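PDB 6R5T: periplasmic beta-glucosidase from Pseudomonas aeruginosa, which probably hydrolyses terminal, non-reducing beta-D-glucosyl residues with release of beta-D-glucose, as a periplasmic enzyme of glycosyl hydrolase family 3. Local coordinates for residues 656-661 and 669-674; 714-719 and 728-733; 143-148 and 577-582. The protein carries 1 engineered substitution. All coordinates share one frame; numbering follows the deposited sequence. Where two conformers were deposited one is given.

How the contacts relate
Contact 3 comes first along the chain, followed by contact 1 and then contact 2. Contacts 1 and 2 are two antiparallel hairpins of one mixed sheet in the fibronectin type III-like domain. Strands 651-660 and 712-719 are neighbours in that sheet, and the contact centres lie about 9 Å apart. Contact 3 joins the start of helix 146-161, in the glycosyl hydrolase family 3 N-terminal domain, to a loop of the family 3 C-terminal domain. Its centre is also about 9 Å from that of contact 1, and the two touch through Tyr578 and Leu673. Contacts 2 and 3 do not touch; their centres are about 18 Å apart. Contact 1 therefore links the sheet to the seam between the two larger domains.

Contact 1 of 3, residues 656-661 and 669-674; sequences QLYLQD and PVKELR. With MG (magnesium ion), chain F.
Tyr658 and Leu673 form a non-hydrogen-bonded antiparallel pair in the hairpin of strands 651-660 and 672-681. This hairpin belongs to the fibronectin type III-like domain. Leu673 sets its CD1 methyl over one face of the Tyr658 ring, toward the rim. CD1 is 4.1 Å from the ring centroid, a CH-pi contact. With its CG anti to the backbone N (chi1 -173°), Leu673 brings this branch back to the ring. Lys671 lies over the opposite face, its CD 4.0 Å from Tyr658 CG. The phenol is also tied down at its end: Tyr658 OH donates to a lone pair of Gln656 OE1 at 2.6 Å. Leu657 CD2 meets Arg674 CB at 4.0 Å, the side chains crossing at about a right angle.

The backbones are joined by Arg674 N to Leu657 O (2.8 Å) and Leu659 N to Glu672 O (2.9 Å). The return bond from Glu672 N to Leu659 O is weak. A water donates to both Leu659 O and Glu672 OE1. A second water links Asp661 N to Pro669 O where the strands part.

Further out, Asp661 OD1 binds magnesium at 2.1 Å. Four waters and Val663 O complete six oxygen ligands. Arg668 makes salt bridges to both Asp661 and Glu672. The metal and this arginine would probably favour the ionised carboxylate of Asp661. Paired with both acids, Arg668 also ties the metal loop to strand 672-681.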
loop_
_atom_site.group_PDB
_atom_site.type_symbol
_atom_site.label_atom_id
_atom_site.label_comp_id
_atom_site.label_asym_id
_atom_site.label_seq_id
_atom_site.Cartn_x
_atom_site.Cartn_y
_atom_site.Cartn_z
ATOM N N GLN A 656 -24.106 -10.035 12.756
ATOM C CA GLN A 656 -22.984 -9.105 12.981
ATOM C C GLN A 656 -23.526 -7.721 13.343
ATOM O O GLN A 656 -24.473 -7.281 12.700
ATOM C CB GLN A 656 -22.136 -9.024 11.708
ATOM C CG GLN A 656 -21.586 -10.399 11.356
ATOM C CD GLN A 656 -21.376 -10.606 9.874
ATOM O OE1 GLN A 656 -20.825 -9.727 9.187
ATOM N NE2 GLN A 656 -21.720 -11.799 9.385
ATOM N N LEU A 657 -22.895 -7.083 14.313
ATOM C CA LEU A 657 -23.225 -5.731 14.732
ATOM C C LEU A 657 -22.045 -4.832 14.417
ATOM O O LEU A 657 -20.925 -5.096 14.905
ATOM C CB LEU A 657 -23.599 -5.692 16.211
ATOM C CG LEU A 657 -24.112 -4.314 16.635
ATOM C CD1 LEU A 657 -25.167 -4.433 17.701
ATOM C CD2 LEU A 657 -22.970 -3.429 17.107
ATOM N N TYR A 658 -22.326 -3.737 13.730
ATOM C CA TYR A 658 -21.307 -2.734 13.381
ATOM C C TYR A 658 -21.746 -1.398 13.954
ATOM O O TYR A 658 -22.952 -1.113 14.035
ATOM C CB TYR A 658 -21.105 -2.621 11.863
ATOM C CG TYR A 658 -20.711 -3.929 11.228
ATOM C CD1 TYR A 658 -21.653 -4.836 10.800
ATOM C CD2 TYR A 658 -19.374 -4.245 11.033
ATOM C CE1 TYR A 658 -21.279 -6.043 10.201
ATOM C CE2 TYR A 658 -18.991 -5.439 10.452
ATOM C CZ TYR A 658 -19.940 -6.327 10.002
ATOM O OH TYR A 658 -19.460 -7.513 9.485
ATOM N N LEU A 659 -20.763 -0.569 14.272
ATOM C CA LEU A 659 -21.033 0.823 14.695
ATOM C C LEU A 659 -20.386 1.799 13.724
ATOM O O LEU A 659 -19.257 1.546 13.277
ATOM C CB LEU A 659 -20.441 1.061 16.086
ATOM C CG LEU A 659 -21.254 0.506 17.244
ATOM C CD1 LEU A 659 -20.658 0.928 18.565
ATOM C CD2 LEU A 659 -22.693 0.962 17.177
ATOM N N GLN A 660 -21.059 2.916 13.504
ATOM C CA GLN A 660 -20.415 4.056 12.847
ATOM C C GLN A 660 -20.551 5.270 13.772
ATOM O O GLN A 660 -21.644 5.459 14.365
ATOM C CB GLN A 660 -21.018 4.379 11.486
ATOM C CG GLN A 660 -20.310 5.526 10.769
ATOM C CD GLN A 660 -20.998 5.925 9.488
ATOM O OE1 GLN A 660 -22.112 5.491 9.216
ATOM N NE2 GLN A 660 -20.318 6.735 8.664
ATOM N N ASP A 661 -19.500 6.069 13.826
ATOM C CA ASP A 661 -19.512 7.372 14.524
ATOM C C ASP A 661 -19.410 8.445 13.448
ATOM O O ASP A 661 -18.307 8.745 12.999
ATOM C CB ASP A 661 -18.327 7.421 15.475
ATOM C CG ASP A 661 -18.218 8.695 16.293
ATOM O OD1 ASP A 661 -19.083 9.595 16.083
ATOM O OD2 ASP A 661 -17.249 8.799 17.063
ATOM N N PRO A 669 -14.184 5.098 10.603
ATOM C CA PRO A 669 -14.595 4.150 9.583
ATOM C C PRO A 669 -16.088 4.141 9.310
ATOM O O PRO A 669 -16.933 4.457 10.142
ATOM C CB PRO A 669 -14.115 2.804 10.087
ATOM C CG PRO A 669 -13.010 3.141 11.039
ATOM C CD PRO A 669 -13.403 4.455 11.680
ATOM N N VAL A 670 -16.423 3.736 8.106
ATOM C CA VAL A 670 -17.848 3.665 7.689
ATOM C C VAL A 670 -18.602 2.618 8.535
ATOM O O VAL A 670 -19.804 2.839 8.795
ATOM C CB VAL A 670 -17.978 3.384 6.193
ATOM C CG1 VAL A 670 -17.377 4.528 5.393
ATOM C CG2 VAL A 670 -17.357 2.045 5.827
ATOM N N LYS A 671 -17.895 1.591 9.006
ATOM C CA LYS A 671 -18.432 0.575 9.928
ATOM C C LYS A 671 -17.278 0.000 10.721
ATOM O O LYS A 671 -16.169 -0.148 10.147
ATOM C CB LYS A 671 -18.936 -0.671 9.165
ATOM C CG LYS A 671 -20.217 -0.426 8.450
ATOM C CD LYS A 671 -20.843 -1.672 7.987
ATOM C CE LYS A 671 -22.225 -1.384 7.470
ATOM N NZ LYS A 671 -22.215 -0.385 6.383
ATOM N N GLU A 672 -17.541 -0.426 11.951
ATOM C CA GLU A 672 -16.539 -1.129 12.754
ATOM C C GLU A 672 -17.262 -2.269 13.490
ATOM O O GLU A 672 -18.278 -1.987 14.133
ATOM C CB GLU A 672 -15.871 -0.217 13.774
ATOM C CG GLU A 672 -15.002 0.867 13.162
ATOM C CD GLU A 672 -14.132 1.612 14.173
ATOM O OE1 GLU A 672 -14.737 2.401 14.933
ATOM O OE2 GLU A 672 -12.864 1.428 14.206
ATOM N N LEU A 673 -16.817 -3.507 13.364
ATOM C CA LEU A 673 -17.469 -4.621 14.093
ATOM C C LEU A 673 -17.421 -4.348 15.606
ATOM O O LEU A 673 -16.321 -4.062 16.129
ATOM C CB LEU A 673 -16.775 -5.921 13.778
ATOM C CG LEU A 673 -17.444 -7.172 14.323
ATOM C CD1 LEU A 673 -18.726 -7.481 13.579
ATOM C CD2 LEU A 673 -16.491 -8.332 14.179
ATOM N N ARG A 674 -18.556 -4.521 16.267
ATOM C CA ARG A 674 -18.621 -4.342 17.730
ATOM C C ARG A 674 -19.420 -5.469 18.376
ATOM O O ARG A 674 -19.564 -5.441 19.583
ATOM C CB ARG A 674 -19.174 -2.977 18.139
ATOM C CG ARG A 674 -18.216 -1.827 17.916
ATOM C CD ARG A 674 -17.024 -1.972 18.803
ATOM N NE ARG A 674 -16.126 -0.846 18.701
ATOM C CZ ARG A 674 -15.040 -0.801 17.986
ATOM N NH1 ARG A 674 -14.719 -1.809 17.190
ATOM N NH2 ARG A 674 -14.250 0.265 18.104
HETATM MG MG MG F . -19.477 11.471 16.949
HETATM O O HOH W 1 -17.286 3.036 14.871
HETATM O O HOH W 2 -17.046 4.933 12.929
HETATM O O HOH W 3 -17.571 11.266 17.878
HETATM O O HOH W 4 -21.261 11.397 15.840
HETATM O O HOH W 5 -20.487 10.686 18.609
HETATM O O HOH W 6 -19.888 13.402 17.762
#

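Contact 2 of 3, residues 714-719 and 728-733; sequences FKVFVG and RSFTLL
Phe714 to Val716 and Arg728 to Phe730 pair as an antiparallel beta hairpin of strands 712-719 and 725-732. It is the last hairpin of the chain and part of the mixed sheet of the fibronectin type III-like domain. Strand 651-660 flanks it on one side and the short strand 630-631 on the other.

Four backbone bonds define the register. Phe714 and Phe730 form one hydrogen-bonded pair, with Phe714 N 2.8 Å from Phe730 O and Phe730 N 3.0 Å from Phe714 O. Val716 and Arg728 form the next, with Val716 N 2.8 Å from Arg728 O and Arg728 N 2.9 Å from Val716 O. Between them sits the non-hydrogen-bonded pair of Lys715 and Ser729. There the Lys715 CG methylene lies against Ser729 OG, whose hydrogen-bond partner is Glu713.

Phe714, Val716 and Phe730 form an apolar cluster on one sheet face. Arg728 starts on the same face but leads away. Leu659 of strand 651-660 lies beside Val716; Leu698, from a loop, touches Phe714 and Leu732. The Phe714 and Phe730 rings are close to parallel, with planes at 21°, but they are slid apart and barely overlap, with centroids 5.6 Å apart. What lies over the Phe730 face is instead CB of Phe714, 3.9 Å from the ring centroid. Phe730 CG sits between the backbone N and the carbonyl carbon (chi1 71°), which carries its ring across to strand 712-719. Leu732 CB reaches the edge of the Phe714 ring, 3.7 Å from CE1. Phe714 also packs on the magnesium ligand Asp661. In the plane of the Phe730 ring, at its edge, the Val716 CG2 methyl touches CE1.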
loop_
_atom_site.group_PDB
_atom_site.type_symbol
_atom_site.label_atom_id
_atom_site.label_comp_id
_atom_site.label_asym_id
_atom_site.label_seq_id
_atom_site.Cartn_x
_atom_site.Cartn_y
_atom_site.Cartn_z
ATOM N N PHE A 714 -24.513 7.952 17.068
ATOM C CA PHE A 714 -23.892 6.680 16.629
ATOM C C PHE A 714 -24.917 5.918 15.826
ATOM O O PHE A 714 -26.106 5.916 16.180
ATOM C CB PHE A 714 -23.420 5.866 17.821
ATOM C CG PHE A 714 -22.252 6.490 18.505
ATOM C CD1 PHE A 714 -22.444 7.447 19.484
ATOM C CD2 PHE A 714 -20.954 6.175 18.148
ATOM C CE1 PHE A 714 -21.365 8.046 20.091
ATOM C CE2 PHE A 714 -19.869 6.818 18.731
ATOM C CZ PHE A 714 -20.075 7.742 19.720
ATOM N N LYS A 715 -24.461 5.242 14.782
ATOM C CA LYS A 715 -25.329 4.401 13.947
ATOM C C LYS A 715 -24.960 2.966 14.261
ATOM O O LYS A 715 -23.752 2.612 14.291
ATOM C CB LYS A 715 -25.136 4.677 12.446
ATOM C CG LYS A 715 -25.479 6.081 12.023
ATOM C CD LYS A 715 -25.394 6.270 10.505
ATOM C CE LYS A 715 -26.377 7.345 10.091
ATOM N NZ LYS A 715 -26.290 7.650 8.647
ATOM N N VAL A 716 -25.966 2.157 14.509
ATOM C CA VAL A 716 -25.864 0.726 14.838
ATOM C C VAL A 716 -26.375 -0.034 13.634
ATOM O O VAL A 716 -27.514 0.192 13.220
ATOM C CB VAL A 716 -26.672 0.371 16.105
ATOM C CG1 VAL A 716 -26.524 -1.103 16.388
ATOM C CG2 VAL A 716 -26.231 1.202 17.298
ATOM N N PHE A 717 -25.537 -0.884 13.043
ATOM C CA PHE A 717 -25.891 -1.693 11.854
ATOM C C PHE A 717 -25.914 -3.156 12.248
ATOM O O PHE A 717 -25.033 -3.604 13.005
ATOM C CB PHE A 717 -24.874 -1.596 10.734
ATOM C CG PHE A 717 -24.607 -0.222 10.235
ATOM C CD1 PHE A 717 -23.764 0.606 10.930
ATOM C CD2 PHE A 717 -25.158 0.198 9.037
ATOM C CE1 PHE A 717 -23.484 1.847 10.410
ATOM C CE2 PHE A 717 -24.899 1.465 8.546
ATOM C CZ PHE A 717 -24.089 2.298 9.271
ATOM N N VAL A 718 -26.952 -3.867 11.836
ATOM C CA VAL A 718 -26.994 -5.330 12.005
ATOM C C VAL A 718 -27.268 -5.985 10.673
ATOM O O VAL A 718 -28.022 -5.430 9.859
ATOM C CB VAL A 718 -28.014 -5.729 13.098
ATOM C CG1 VAL A 718 -28.117 -7.219 13.175
ATOM C CG2 VAL A 718 -27.572 -5.158 14.444
ATOM N N GLY A 719 -26.627 -7.109 10.446
ATOM C CA GLY A 719 -26.909 -7.934 9.268
ATOM C C GLY A 719 -26.072 -9.199 9.285
ATOM O O GLY A 719 -25.347 -9.477 10.252
ATOM N N ARG A 728 -29.996 1.708 12.807
ATOM C CA ARG A 728 -30.757 2.659 13.658
ATOM C C ARG A 728 -29.757 3.509 14.414
ATOM O O ARG A 728 -28.632 3.042 14.674
ATOM C CB ARG A 728 -31.585 1.916 14.698
ATOM C CG ARG A 728 -32.613 0.976 14.098
ATOM C CD ARG A 728 -33.661 1.736 13.352
ATOM N NE ARG A 728 -34.760 2.064 14.219
ATOM C CZ ARG A 728 -35.854 2.715 13.801
ATOM N NH1 ARG A 728 -36.847 2.970 14.642
ATOM N NH2 ARG A 728 -35.940 3.131 12.549
ATOM N N SER A 729 -30.171 4.708 14.798
ATOM C CA SER A 729 -29.254 5.648 15.460
ATOM C C SER A 729 -29.622 5.860 16.925
ATOM O O SER A 729 -30.791 5.754 17.274
ATOM C CB SER A 729 -29.205 6.957 14.741
ATOM O OG SER A 729 -28.614 6.733 13.466
ATOM N N PHE A 730 -28.622 6.183 17.717
ATOM C CA PHE A 730 -28.857 6.744 19.062
ATOM C C PHE A 730 -27.906 7.911 19.257
ATOM O O PHE A 730 -26.962 8.113 18.495
ATOM C CB PHE A 730 -28.720 5.682 20.141
ATOM C CG PHE A 730 -27.309 5.208 20.369
ATOM C CD1 PHE A 730 -26.803 4.160 19.618
ATOM C CD2 PHE A 730 -26.499 5.775 21.333
ATOM C CE1 PHE A 730 -25.513 3.714 19.816
ATOM C CE2 PHE A 730 -25.205 5.333 21.520
ATOM C CZ PHE A 730 -24.721 4.292 20.757
ATOM N N THR A 731 -28.150 8.681 20.301
ATOM C CA THR A 731 -27.290 9.796 20.678
ATOM C C THR A 731 -26.635 9.520 22.027
ATOM O O THR A 731 -27.325 9.189 22.991
ATOM C CB THR A 731 -28.101 11.089 20.755
ATOM O OG1 THR A 731 -28.670 11.358 19.482
ATOM C CG2 THR A 731 -27.245 12.255 21.159
ATOM N N LEU A 732 -25.311 9.612 22.072
ATOM C CA LEU A 732 -24.557 9.587 23.345
ATOM C C LEU A 732 -24.627 10.994 23.918
ATOM O O LEU A 732 -24.298 11.974 23.193
ATOM C CB LEU A 732 -23.100 9.202 23.087
ATOM C CG LEU A 732 -22.202 9.115 24.309
ATOM C CD1 LEU A 732 -22.658 7.978 25.219
ATOM C CD2 LEU A 732 -20.753 8.924 23.893
ATOM N N LEU A 733 -24.989 11.093 25.198
ATOM C CA LEU A 733 -25.102 12.403 25.904
ATOM C C LEU A 733 -23.733 12.881 26.435
ATOM O O LEU A 733 -22.902 11.988 26.667
ATOM C CB LEU A 733 -26.119 12.231 27.037
ATOM C CG LEU A 733 -27.507 11.788 26.581
ATOM C CD1 LEU A 733 -28.443 11.466 27.751
ATOM C CD2 LEU A 733 -28.130 12.809 25.650
#

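Contact 3 of 3, residues 143-148 and 577-582; sequences GEDTYL and YYNHLN
Asp145 and Glu144 each bring a carboxylate to Tyr578 in this buried contact. Tyr578 OH donates to Asp145 OD1 at 2.5 Å, a very short bond. The same hydroxyl accepts from the backbone N of Leu673, so it is gripped from two residues. The other carboxylate oxygen of Asp145, OD2, takes the N-H of Leu148 at 2.8 Å. This is a capping bond, with Asp145 at the N-cap of helix 146-161. Its CG is anti to the backbone N (chi1 -175°), and from there one oxygen serves the helix and the other the tyrosine.

Glu144 OE2 accepts from Tyr578 N at 3.0 Å. The N-H arrives from above the carboxylate plane, 46° out of it. Ser566 OG is a second partner of OE2, and OE1 is also hydrogen-bonded outside the two segments. The carboxylate is nearly coplanar with the Tyr578 ring, 8° apart, and OE2 lies at the ring edge, 3.4 Å from CD1. Asp145 OD1 is also at the edge, near the hydroxyl. Asn579 CB lies over one face of the ring, toward its rim, and Phe610 stacks on the ring as well.

Two waters bridge Glu144 O and the Asn579 amide. One donates to Glu144 O and to Asn579 OD1, both at 2.7 Å. The other donates to Glu144 O and Thr146 OG1, and accepts from Asn579 ND2 at 3.0 Å. Thr146 OG1 is also hydrogen-bonded to Asp203 O. Tyr577 OH is hydrogen-bonded to Glu185 of the second subunit.

The result is a polar, water-assisted domain interface: the N-capped start of a helix in the TIM-barrel-type glycosyl hydrolase family 3 N-terminal domain is joined to a loop of the family 3 C-terminal domain.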
loop_
_atom_site.group_PDB
_atom_site.type_symbol
_atom_site.label_atom_id
_atom_site.label_comp_id
_atom_site.label_asym_id
_atom_site.label_seq_id
_atom_site.Cartn_x
_atom_site.Cartn_y
_atom_site.Cartn_z
ATOM N N GLY A 143 -7.518 -12.545 10.140
ATOM C CA GLY A 143 -8.111 -11.663 9.125
ATOM C C GLY A 143 -7.913 -10.203 9.477
ATOM O O GLY A 143 -6.882 -9.852 10.068
ATOM N N GLU A 144 -8.827 -9.371 8.997
ATOM C CA GLU A 144 -8.569 -7.931 8.920
ATOM C C GLU A 144 -9.201 -7.171 10.083
ATOM O O GLU A 144 -8.970 -5.972 10.143
ATOM C CB GLU A 144 -9.091 -7.365 7.599
ATOM C CG GLU A 144 -10.605 -7.236 7.441
ATOM C CD GLU A 144 -11.058 -7.050 5.986
ATOM O OE1 GLU A 144 -10.349 -7.507 5.031
ATOM O OE2 GLU A 144 -12.184 -6.521 5.767
ATOM N N ASP A 145 -10.000 -7.817 10.913
ATOM C CA ASP A 145 -10.765 -7.024 11.902
ATOM C C ASP A 145 -10.133 -6.980 13.290
ATOM O O ASP A 145 -9.828 -8.025 13.875
ATOM C CB ASP A 145 -12.185 -7.541 12.046
ATOM C CG ASP A 145 -12.972 -6.626 12.971
ATOM O OD1 ASP A 145 -13.138 -5.413 12.645
ATOM O OD2 ASP A 145 -13.420 -7.162 13.997
ATOM N N THR A 146 -10.069 -5.780 13.824
ATOM C CA THR A 146 -9.411 -5.565 15.145
ATOM C C THR A 146 -10.256 -6.204 16.250
ATOM O O THR A 146 -9.704 -6.828 17.149
ATOM C CB THR A 146 -9.209 -4.080 15.367
ATOM O OG1 THR A 146 -8.440 -3.552 14.291
ATOM C CG2 THR A 146 -8.557 -3.831 16.691
ATOM N N TYR A 147 -11.572 -5.995 16.244
ATOM C CA TYR A 147 -12.475 -6.561 17.262
ATOM C C TYR A 147 -12.355 -8.079 17.313
ATOM O O TYR A 147 -12.141 -8.703 18.407
ATOM C CB TYR A 147 -13.891 -6.029 17.088
ATOM C CG TYR A 147 -14.877 -6.516 18.096
ATOM C CD1 TYR A 147 -15.562 -7.686 17.904
ATOM C CD2 TYR A 147 -15.127 -5.773 19.225
ATOM C CE1 TYR A 147 -16.435 -8.188 18.872
ATOM C CE2 TYR A 147 -16.035 -6.226 20.169
ATOM C CZ TYR A 147 -16.675 -7.421 20.005
ATOM O OH TYR A 147 -17.591 -7.679 21.003
ATOM N N LEU A 148 -12.552 -8.729 16.182
ATOM C CA LEU A 148 -12.590 -10.180 16.134
ATOM C C LEU A 148 -11.181 -10.704 16.495
ATOM O O LEU A 148 -11.105 -11.663 17.285
ATOM C CB LEU A 148 -13.020 -10.630 14.745
ATOM C CG LEU A 148 -13.059 -12.132 14.572
ATOM C CD1 LEU A 148 -14.017 -12.780 15.583
ATOM C CD2 LEU A 148 -13.498 -12.457 13.165
ATOM N N TYR A 577 -10.553 -3.449 2.563
ATOM C CA TYR A 577 -11.001 -3.938 3.874
ATOM C C TYR A 577 -12.256 -3.176 4.232
ATOM O O TYR A 577 -12.431 -2.036 3.787
ATOM C CB TYR A 577 -9.880 -3.755 4.915
ATOM C CG TYR A 577 -9.272 -2.381 5.009
ATOM C CD1 TYR A 577 -8.250 -1.984 4.157
ATOM C CD2 TYR A 577 -9.696 -1.462 5.957
ATOM C CE1 TYR A 577 -7.638 -0.749 4.274
ATOM C CE2 TYR A 577 -9.090 -0.227 6.100
ATOM C CZ TYR A 577 -8.065 0.153 5.240
ATOM O OH TYR A 577 -7.448 1.369 5.399
ATOM N N TYR A 578 -13.096 -3.733 5.091
ATOM C CA TYR A 578 -14.474 -3.229 5.260
ATOM C C TYR A 578 -14.521 -1.948 6.133
ATOM O O TYR A 578 -15.385 -1.111 5.898
ATOM C CB TYR A 578 -15.404 -4.310 5.833
ATOM C CG TYR A 578 -15.309 -4.372 7.326
ATOM C CD1 TYR A 578 -14.290 -5.042 7.983
ATOM C CD2 TYR A 578 -16.216 -3.655 8.102
ATOM C CE1 TYR A 578 -14.168 -5.022 9.354
ATOM C CE2 TYR A 578 -16.097 -3.626 9.474
ATOM C CZ TYR A 578 -15.073 -4.284 10.103
ATOM O OH TYR A 578 -14.890 -4.160 11.443
ATOM N N ASN A 579 -13.587 -1.782 7.049
ATOM C CA ASN A 579 -13.603 -0.654 8.020
ATOM C C ASN A 579 -12.690 0.447 7.519
ATOM O O ASN A 579 -11.757 0.906 8.238
ATOM C CB ASN A 579 -13.291 -1.135 9.431
ATOM C CG ASN A 579 -11.998 -1.912 9.550
ATOM O OD1 ASN A 579 -11.527 -2.538 8.600
ATOM N ND2 ASN A 579 -11.417 -1.930 10.758
ATOM N N HIS A 580 -12.935 0.843 6.289
ATOM C CA HIS A 580 -12.210 1.961 5.650
ATOM C C HIS A 580 -12.899 3.278 5.951
ATOM O O HIS A 580 -14.045 3.330 6.406
ATOM C CB HIS A 580 -12.102 1.680 4.147
ATOM C CG HIS A 580 -13.409 1.528 3.440
ATOM N ND1 HIS A 580 -14.217 2.605 3.105
ATOM C CD2 HIS A 580 -14.128 0.420 3.114
ATOM C CE1 HIS A 580 -15.317 2.144 2.517
ATOM N NE2 HIS A 580 -15.314 0.864 2.555
ATOM N N LEU A 581 -12.202 4.350 5.626
ATOM C CA LEU A 581 -12.767 5.717 5.807
ATOM C C LEU A 581 -13.595 6.109 4.578
ATOM O O LEU A 581 -13.428 5.538 3.450
ATOM C CB LEU A 581 -11.649 6.722 6.064
ATOM C CG LEU A 581 -10.714 6.428 7.232
ATOM C CD1 LEU A 581 -9.785 7.595 7.482
ATOM C CD2 LEU A 581 -11.460 6.049 8.496
ATOM N N ASN A 582 -14.497 7.069 4.754
ATOM C CA ASN A 582 -15.458 7.395 3.693
ATOM C C ASN A 582 -14.773 8.152 2.542
ATOM O O ASN A 582 -15.206 8.028 1.434
ATOM C CB ASN A 582 -16.650 8.161 4.294
ATOM C CG ASN A 582 -17.884 8.076 3.438
ATOM O OD1 ASN A 582 -18.161 7.015 2.862
ATOM N ND2 ASN A 582 -18.608 9.195 3.354
HETATM O O HOH W 7 -9.251 -3.944 8.358
HETATM O O HOH W 8 -9.036 -3.536 11.540
#